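Local coordinates for protein WYL1 (Ruminococcus sp., PDB 6OAW) that probably acts as an accessory protein that modulates a Type VI-D CRISPR-Cas system, and carries a WYL domain, at residues N212-E217 and D255-S260; S310-T315 and N344-P349. All blocks are in the same frame, centred on the assembly; numbering follows the deposited sequence.

Contact 1: N212-E217 and D255-S260; sequences NMYSRE and DSYRIS
Tyr214 and Asp255 meet through the polar link of this contact: the phenol OH donates to OD1 of Asp255 at 2.8 Å, reaching it on the syn side but 29° out of the carboxylate plane. The same OD1 takes the backbone N-H of Ser256 on its anti lone pair, so two donors hold the carboxylate in place. Ser304 adds a further hydrogen bond to the Tyr214 hydroxyl. Aromatic packing comes next. Tyr214 turns an edge toward the face of Tyr257 in an offset edge-to-face pair, with centroids 5.4 Å apart and planes at 67°; the Tyr257 hydroxyl is bonded to Glu245 and Ser243. Loop 212-217 joins two strands of the antiparallel sheet, 205-211 and 219-230, and here it folds back against strand 253-258 of the same sheet, which pairs with strand 237-243 and with neither of the two strands the loop connects. Selenomethionine Met213 supplies the apolar part. Its CG stands anti to the backbone N (chi1 172°) and lies over the centre of the Tyr214 ring, while CB is 3.4 Å from CD2 of Tyr257. The bend at chi2 then carries SE to within 3.9 Å of Arg258 CG, and CE to 3.6 Å from the Ser256 carbonyl O.

Contact 2: S310-T315 and N344-P349; sequences SKVYLT and NEFISP
An antiparallel pairing of strands 310-314 and 342-346 forms one side of a small three-stranded sheet, in which 310-314 is the middle strand and 364-368 flanks it beyond. Ser310 and Phe346 form a hydrogen-bonded pair, as do Val312 and Asn344, with Lys311 and Glu345 as the non-hydrogen-bonded pair between them. Four backbone bonds result, among them Phe346 N to Ser310 O at 2.8 Å and Val312 N to Asn344 O at 2.9 Å. Two CA-H...O contacts supplement them, from Glu345 CA to Ser310 O and from Lys311 CA to Asn344 O.

On the face bearing Val312 and Phe346, the valine holds CG1 anti to its backbone N (chi1 -172°), which turns CG2 to within 3.7 Å of Phe346 CD1. Leu314 brings CD1 to the edge of the same ring, and Phe357 of helix 350-357 meets it edge-to-face. Asn344 lays its ND2 3.7 Å from Leu314 CG, while its OD1 accepts from the backbone N of Lys339. An alanine here would probably leave the Lys339 N-H without its mate and open a gap beside Leu314.

A water bridges Ser310 OG and the Ser348 carbonyl O, at 2.6 Å from each, where the chain leaves the strand. On the other face, Lys311 and Glu345 run side by side, NZ staying 4.3 Å from OE2, beyond a salt bridge. This exposed pair probably adds only mild electrostatic attraction, so cohesion rests mainly on the backbone ladder and the buried face, where Val312, Leu314 and Phe346 pack beside the polar Asn344 and Ser310.

How the contacts relate
Contact 2 is a direct strand pairing carried by regular main-chain bonds, and it is largely buried although its centre lies about 31 Å from the centre of the chain. Contact 1, its centre about 14 Å from the centre of the chain, is only partly buried and joins a loop to a strand through side chains: a phenol-carboxylate bond, an edge-to-face tyrosine pair and a selenomethionine. They share no secondary-structure element, one belonging to the larger antiparallel sheet that holds strand 253-258 and the other to the small sheet of strands 310-314, 342-346 and 364-368. Contact 1 closes before contact 2 opens along the chain; their centres lie about 28 Å apart, and their nearest atoms about 11 Å.

Contact 1: N212-E217 and D255-S260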
ATOM      1  N   ASN B 212     -22.078  -0.312 -17.784  1.00 54.15           N
ATOM      2  CA  ASN B 212     -21.186  -0.583 -18.946  1.00 55.97           C
ATOM      3  C   ASN B 212     -20.155  -1.609 -18.469  1.00 52.80           C
ATOM      4  O   ASN B 212     -19.036  -1.662 -19.003  1.00 51.67           O
ATOM      5  CB  ASN B 212     -20.595   0.703 -19.537  1.00 58.31           C
ATOM      6  CG  ASN B 212     -19.769   1.502 -18.553  1.00 57.51           C
ATOM      7  OD1 ASN B 212     -19.641   1.132 -17.392  1.00 57.04           O
ATOM      8  ND2 ASN B 212     -19.200   2.599 -19.017  1.00 60.12           N
HETATM    9  N   MSE B 213     -20.528  -2.407 -17.470  1.00 51.31           N
HETATM   10  CA  MSE B 213     -19.697  -3.542 -16.974  1.00 50.51           C
HETATM   11  C   MSE B 213     -19.537  -4.607 -18.072  1.00 52.06           C
HETATM   12  O   MSE B 213     -18.410  -5.113 -18.219  1.00 50.34           O
HETATM   13  CB  MSE B 213     -20.349  -4.149 -15.738  1.00 50.79           C
HETATM   14  CG  MSE B 213     -19.710  -5.427 -15.260  1.00 51.97           C
HETATM   15 SE   MSE B 213     -17.930  -5.008 -14.567  1.00 53.80          SE
HETATM   16  CE  MSE B 213     -17.140  -6.746 -14.074  1.00 53.08           C
ATOM     17  N   TYR B 214     -20.628  -4.965 -18.773  1.00 54.00           N
ATOM     18  CA  TYR B 214     -20.670  -6.068 -19.777  1.00 56.47           C
ATOM     19  C   TYR B 214     -21.063  -5.524 -21.162  1.00 60.46           C
ATOM     20  O   TYR B 214     -21.424  -6.336 -22.031  1.00 61.11           O
ATOM     21  CB  TYR B 214     -21.621  -7.188 -19.302  1.00 56.50           C
ATOM     22  CG  TYR B 214     -21.152  -7.888 -18.049  1.00 54.31           C
ATOM     23  CD1 TYR B 214     -19.890  -8.472 -18.000  1.00 53.06           C
ATOM     24  CD2 TYR B 214     -21.930  -7.924 -16.892  1.00 54.29           C
ATOM     25  CE1 TYR B 214     -19.416  -9.088 -16.853  1.00 51.57           C
ATOM     26  CE2 TYR B 214     -21.472  -8.541 -15.732  1.00 51.85           C
ATOM     27  CZ  TYR B 214     -20.216  -9.137 -15.724  1.00 51.44           C
ATOM     28  OH  TYR B 214     -19.703  -9.730 -14.612  1.00 52.75           O
ATOM     29  N   SER B 215     -20.987  -4.202 -21.362  1.00 62.40           N
ATOM     30  CA  SER B 215     -21.373  -3.516 -22.625  1.00 66.06           C
ATOM     31  C   SER B 215     -20.557  -2.227 -22.802  1.00 68.34           C
ATOM     32  O   SER B 215     -20.141  -1.649 -21.780  1.00 65.17           O
ATOM     33  CB  SER B 215     -22.859  -3.253 -22.654  1.00 66.02           C
ATOM     34  OG  SER B 215     -23.336  -2.833 -21.387  1.00 63.36           O
ATOM     35  N   ARG B 216     -20.307  -1.821 -24.059  1.00 73.73           N
ATOM     36  CA  ARG B 216     -19.629  -0.538 -24.409  1.00 75.95           C
ATOM     37  C   ARG B 216     -20.602   0.608 -24.115  1.00 76.54           C
ATOM     38  O   ARG B 216     -20.154   1.556 -23.463  1.00 78.85           O
ATOM     39  CB  ARG B 216     -19.156  -0.484 -25.870  1.00 80.70           C
ATOM     40  CG  ARG B 216     -18.240   0.696 -26.187  1.00 81.04           C
ATOM     41  N   GLU B 217     -21.867   0.514 -24.562  1.00 77.59           N
ATOM     42  CA  GLU B 217     -22.933   1.492 -24.201  1.00 78.94           C
ATOM     43  C   GLU B 217     -23.636   1.029 -22.909  1.00 76.82           C
ATOM     44  O   GLU B 217     -23.805  -0.182 -22.711  1.00 73.96           O
ATOM     45  CB  GLU B 217     -23.940   1.717 -25.331  1.00 83.33           C
ATOM     46  CG  GLU B 217     -23.328   2.019 -26.707  1.00 87.95           C
ATOM     47  CD  GLU B 217     -22.628   3.354 -26.971  1.00 90.04           C
ATOM     48  OE1 GLU B 217     -22.477   4.184 -26.039  1.00 89.71           O
ATOM     49  OE2 GLU B 217     -22.215   3.564 -28.134  1.00 93.99           O
ATOM     50  N   ASP B 255     -24.337 -12.285 -10.033  1.00 48.15           N
ATOM     51  CA  ASP B 255     -23.241 -11.647 -10.797  1.00 46.06           C
ATOM     52  C   ASP B 255     -22.441 -10.735  -9.870  1.00 45.60           C
ATOM     53  O   ASP B 255     -22.841 -10.549  -8.677  1.00 44.69           O
ATOM     54  CB  ASP B 255     -23.799 -10.914 -12.014  1.00 46.23           C
ATOM     55  CG  ASP B 255     -22.904 -10.985 -13.230  1.00 46.43           C
ATOM     56  OD1 ASP B 255     -21.661 -10.987 -13.054  1.00 45.97           O
ATOM     57  OD2 ASP B 255     -23.453 -11.052 -14.348  1.00 47.78           O
ATOM     58  N   SER B 256     -21.330 -10.226 -10.412  1.00 45.40           N
ATOM     59  CA  SER B 256     -20.415  -9.271  -9.750  1.00 45.32           C
ATOM     60  C   SER B 256     -20.094  -8.102 -10.688  1.00 44.78           C
ATOM     61  O   SER B 256     -19.373  -8.328 -11.713  1.00 49.54           O
ATOM     62  CB  SER B 256     -19.182 -10.028  -9.289  1.00 47.17           C
ATOM     63  OG  SER B 256     -18.242  -9.170  -8.650  1.00 46.64           O
ATOM     64  N   TYR B 257     -20.554  -6.892 -10.330  1.00 42.46           N
ATOM     65  CA  TYR B 257     -20.336  -5.631 -11.071  1.00 41.37           C
ATOM     66  C   TYR B 257     -19.302  -4.752 -10.353  1.00 40.47           C
ATOM     67  O   TYR B 257     -19.501  -4.434  -9.172  1.00 40.66           O
ATOM     68  CB  TYR B 257     -21.646  -4.847 -11.205  1.00 41.88           C
ATOM     69  CG  TYR B 257     -22.651  -5.471 -12.120  1.00 43.61           C
ATOM     70  CD1 TYR B 257     -23.481  -6.487 -11.683  1.00 44.64           C
ATOM     71  CD2 TYR B 257     -22.708  -5.111 -13.459  1.00 44.86           C
ATOM     72  CE1 TYR B 257     -24.403  -7.080 -12.538  1.00 46.12           C
ATOM     73  CE2 TYR B 257     -23.611  -5.698 -14.327  1.00 46.48           C
ATOM     74  CZ  TYR B 257     -24.457  -6.683 -13.862  1.00 46.67           C
ATOM     75  OH  TYR B 257     -25.316  -7.269 -14.722  1.00 50.46           O
ATOM     76  N   ARG B 258     -18.269  -4.303 -11.061  1.00 40.96           N
ATOM     77  CA  ARG B 258     -17.389  -3.196 -10.578  1.00 41.52           C
ATOM     78  C   ARG B 258     -18.289  -2.016 -10.189  1.00 41.92           C
ATOM     79  O   ARG B 258     -19.124  -1.609 -11.030  1.00 45.66           O
ATOM     80  CB  ARG B 258     -16.421  -2.762 -11.684  1.00 42.30           C
ATOM     81  CG  ARG B 258     -15.323  -3.773 -11.991  1.00 43.95           C
ATOM     82  CD  ARG B 258     -14.080  -3.527 -11.162  1.00 45.13           C
ATOM     83  NE  ARG B 258     -13.707  -2.147 -11.415  1.00 46.56           N
ATOM     84  CZ  ARG B 258     -12.837  -1.715 -12.307  1.00 48.66           C
ATOM     85  NH1 ARG B 258     -12.655  -0.410 -12.446  1.00 49.91           N
ATOM     86  NH2 ARG B 258     -12.105  -2.562 -13.001  1.00 50.56           N
ATOM     87  N   ILE B 259     -18.165  -1.472  -8.981  1.00 41.03           N
ATOM     88  CA  ILE B 259     -19.027  -0.320  -8.605  1.00 42.41           C
ATOM     89  C   ILE B 259     -18.719   0.868  -9.520  1.00 42.45           C
ATOM     90  O   ILE B 259     -19.628   1.717  -9.711  1.00 42.02           O
ATOM     91  CB  ILE B 259     -18.942   0.057  -7.117  1.00 44.01           C
ATOM     92  CG1 ILE B 259     -17.625   0.737  -6.761  1.00 43.71           C
ATOM     93  CG2 ILE B 259     -19.247  -1.144  -6.228  1.00 43.59           C
ATOM     94  CD1 ILE B 259     -17.582   1.202  -5.325  1.00 45.38           C
ATOM     95  N   SER B 260     -17.524   0.923 -10.104  1.00 42.12           N
ATOM     96  CA  SER B 260     -17.119   2.020 -11.014  1.00 43.73           C
ATOM     97  C   SER B 260     -17.847   1.932 -12.366  1.00 47.28           C
ATOM     98  O   SER B 260     -17.792   2.921 -13.091  1.00 48.14           O
ATOM     99  CB  SER B 260     -15.618   2.074 -11.181  1.00 43.66           C
ATOM    100  OG  SER B 260     -15.108   0.876 -11.754  1.00 43.74           O
TER

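Contact 2: S310-T315 and N344-P349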
ATOM      1  N   SER B 310      -8.442 -25.940 -18.616  1.00 43.40           N
ATOM      2  CA  SER B 310      -7.211 -25.441 -19.261  1.00 41.06           C
ATOM      3  C   SER B 310      -6.158 -26.492 -18.958  1.00 41.97           C
ATOM      4  O   SER B 310      -6.043 -26.862 -17.786  1.00 43.28           O
ATOM      5  CB  SER B 310      -6.742 -24.066 -18.796  1.00 39.08           C
ATOM      6  OG  SER B 310      -7.670 -23.054 -19.105  1.00 37.44           O
ATOM      7  N   LYS B 311      -5.443 -26.955 -19.983  1.00 40.53           N
ATOM      8  CA  LYS B 311      -4.313 -27.883 -19.823  1.00 40.65           C
ATOM      9  C   LYS B 311      -3.036 -27.052 -19.838  1.00 39.94           C
ATOM     10  O   LYS B 311      -2.803 -26.308 -20.841  1.00 40.44           O
ATOM     11  CB  LYS B 311      -4.376 -28.951 -20.909  1.00 41.87           C
ATOM     12  CG  LYS B 311      -5.448 -29.997 -20.675  1.00 44.77           C
ATOM     13  CD  LYS B 311      -5.520 -31.019 -21.781  1.00 47.40           C
ATOM     14  CE  LYS B 311      -6.749 -31.893 -21.688  1.00 49.85           C
ATOM     15  NZ  LYS B 311      -6.510 -33.149 -22.426  1.00 54.69           N
ATOM     16  N   VAL B 312      -2.257 -27.147 -18.761  1.00 38.59           N
ATOM     17  CA  VAL B 312      -0.970 -26.407 -18.616  1.00 37.45           C
ATOM     18  C   VAL B 312       0.135 -27.385 -18.239  1.00 38.28           C
ATOM     19  O   VAL B 312       0.001 -28.032 -17.219  1.00 38.79           O
ATOM     20  CB  VAL B 312      -1.062 -25.273 -17.578  1.00 35.72           C
ATOM     21  CG1 VAL B 312       0.188 -24.423 -17.613  1.00 35.02           C
ATOM     22  CG2 VAL B 312      -2.277 -24.415 -17.828  1.00 34.53           C
ATOM     23  N   TYR B 313       1.182 -27.463 -19.061  1.00 39.83           N
ATOM     24  CA  TYR B 313       2.412 -28.226 -18.748  1.00 41.33           C
ATOM     25  C   TYR B 313       3.258 -27.361 -17.820  1.00 41.69           C
ATOM     26  O   TYR B 313       3.602 -26.227 -18.231  1.00 38.70           O
ATOM     27  CB  TYR B 313       3.191 -28.595 -20.003  1.00 41.71           C
ATOM     28  CG  TYR B 313       4.409 -29.430 -19.728  1.00 43.74           C
ATOM     29  CD1 TYR B 313       4.317 -30.805 -19.633  1.00 46.05           C
ATOM     30  CD2 TYR B 313       5.654 -28.848 -19.555  1.00 43.83           C
ATOM     31  CE1 TYR B 313       5.426 -31.583 -19.357  1.00 47.82           C
ATOM     32  CE2 TYR B 313       6.778 -29.615 -19.297  1.00 45.18           C
ATOM     33  CZ  TYR B 313       6.660 -30.985 -19.183  1.00 47.96           C
ATOM     34  OH  TYR B 313       7.770 -31.759 -18.941  1.00 51.80           O
ATOM     35  N   LEU B 314       3.518 -27.857 -16.606  1.00 43.61           N
ATOM     36  CA  LEU B 314       4.440 -27.198 -15.644  1.00 45.19           C
ATOM     37  C   LEU B 314       5.739 -27.998 -15.608  1.00 47.21           C
ATOM     38  O   LEU B 314       5.657 -29.227 -15.530  1.00 51.36           O
ATOM     39  CB  LEU B 314       3.817 -27.165 -14.250  1.00 47.13           C
ATOM     40  CG  LEU B 314       2.470 -26.471 -14.142  1.00 47.66           C
ATOM     41  CD1 LEU B 314       1.993 -26.511 -12.713  1.00 52.76           C
ATOM     42  CD2 LEU B 314       2.548 -25.049 -14.602  1.00 46.65           C
ATOM     43  N   THR B 315       6.885 -27.330 -15.707  1.00 45.43           N
ATOM     44  CA  THR B 315       8.194 -27.926 -15.355  1.00 47.34           C
ATOM     45  C   THR B 315       8.323 -27.930 -13.835  1.00 48.86           C
ATOM     46  O   THR B 315       7.413 -27.416 -13.160  1.00 46.68           O
ATOM     47  CB  THR B 315       9.361 -27.149 -15.972  1.00 46.50           C
ATOM     48  OG1 THR B 315       9.221 -25.834 -15.444  1.00 44.49           O
ATOM     49  CG2 THR B 315       9.363 -27.150 -17.487  1.00 45.28           C
ATOM     50  N   ASN B 344      -1.205 -30.412 -16.344  1.00 45.90           N
ATOM     51  CA  ASN B 344      -2.113 -30.206 -15.192  1.00 45.64           C
ATOM     52  C   ASN B 344      -3.390 -29.569 -15.717  1.00 44.67           C
ATOM     53  O   ASN B 344      -3.317 -28.749 -16.654  1.00 44.38           O
ATOM     54  CB  ASN B 344      -1.457 -29.331 -14.125  1.00 44.59           C
ATOM     55  CG  ASN B 344      -0.209 -29.966 -13.549  1.00 45.34           C
ATOM     56  OD1 ASN B 344      -0.275 -30.590 -12.510  1.00 47.96           O
ATOM     57  ND2 ASN B 344       0.924 -29.821 -14.204  1.00 45.43           N
ATOM     58  N   GLU B 345      -4.520 -29.950 -15.149  1.00 45.81           N
ATOM     59  CA  GLU B 345      -5.853 -29.435 -15.529  1.00 46.52           C
ATOM     60  C   GLU B 345      -6.246 -28.354 -14.524  1.00 46.09           C
ATOM     61  O   GLU B 345      -6.350 -28.635 -13.326  1.00 47.54           O
ATOM     62  CB  GLU B 345      -6.882 -30.563 -15.578  1.00 48.74           C
ATOM     63  CG  GLU B 345      -6.546 -31.575 -16.654  1.00 51.42           C
ATOM     64  CD  GLU B 345      -7.695 -32.448 -17.124  1.00 53.10           C
ATOM     65  OE1 GLU B 345      -8.619 -32.655 -16.339  1.00 54.28           O
ATOM     66  OE2 GLU B 345      -7.659 -32.872 -18.290  1.00 54.00           O
ATOM     67  N   PHE B 346      -6.483 -27.153 -15.026  1.00 43.34           N
ATOM     68  CA  PHE B 346      -6.960 -26.017 -14.219  1.00 43.14           C
ATOM     69  C   PHE B 346      -8.433 -25.888 -14.533  1.00 44.21           C
ATOM     70  O   PHE B 346      -8.788 -26.184 -15.687  1.00 46.17           O
ATOM     71  CB  PHE B 346      -6.075 -24.796 -14.473  1.00 40.50           C
ATOM     72  CG  PHE B 346      -4.718 -24.932 -13.837  1.00 39.52           C
ATOM     73  CD1 PHE B 346      -3.668 -25.487 -14.536  1.00 38.57           C
ATOM     74  CD2 PHE B 346      -4.494 -24.520 -12.525  1.00 41.05           C
ATOM     75  CE1 PHE B 346      -2.411 -25.621 -13.951  1.00 39.66           C
ATOM     76  CE2 PHE B 346      -3.240 -24.660 -11.938  1.00 40.38           C
ATOM     77  CZ  PHE B 346      -2.206 -25.227 -12.644  1.00 40.49           C
ATOM     78  N   ILE B 347      -9.243 -25.600 -13.520  1.00 45.56           N
ATOM     79  CA  ILE B 347     -10.725 -25.504 -13.640  1.00 47.63           C
ATOM     80  C   ILE B 347     -11.149 -24.055 -13.413  1.00 47.00           C
ATOM     81  O   ILE B 347     -12.347 -23.753 -13.590  1.00 49.20           O
ATOM     82  CB  ILE B 347     -11.441 -26.478 -12.677  1.00 50.80           C
ATOM     83  CG1 ILE B 347     -11.010 -26.314 -11.219  1.00 51.04           C
ATOM     84  CG2 ILE B 347     -11.275 -27.923 -13.138  1.00 52.05           C
ATOM     85  CD1 ILE B 347     -12.089 -26.806 -10.229  1.00 54.27           C
ATOM     86  N   SER B 348     -10.226 -23.184 -13.013  1.00 45.89           N
ATOM     87  CA  SER B 348     -10.472 -21.724 -12.968  1.00 45.62           C
ATOM     88  C   SER B 348     -10.853 -21.285 -14.372  1.00 43.78           C
ATOM     89  O   SER B 348     -10.451 -21.905 -15.341  1.00 42.62           O
ATOM     90  CB  SER B 348      -9.265 -20.946 -12.495  1.00 43.79           C
ATOM     91  OG  SER B 348      -8.797 -21.448 -11.260  1.00 46.30           O
ATOM     92  N   PRO B 349     -11.606 -20.183 -14.529  1.00 44.57           N
ATOM     93  CA  PRO B 349     -11.926 -19.680 -15.861  1.00 43.40           C
ATOM     94  C   PRO B 349     -10.682 -19.556 -16.738  1.00 40.86           C
ATOM     95  O   PRO B 349      -9.607 -19.169 -16.282  1.00 39.47           O
ATOM     96  CB  PRO B 349     -12.562 -18.318 -15.563  1.00 45.33           C
ATOM     97  CG  PRO B 349     -13.167 -18.495 -14.180  1.00 47.03           C
ATOM     98  CD  PRO B 349     -12.199 -19.390 -13.440  1.00 45.58           C
TER
HETATM   99  O   HOH W   1      -9.386 -23.366 -17.225  1.00 34.55           O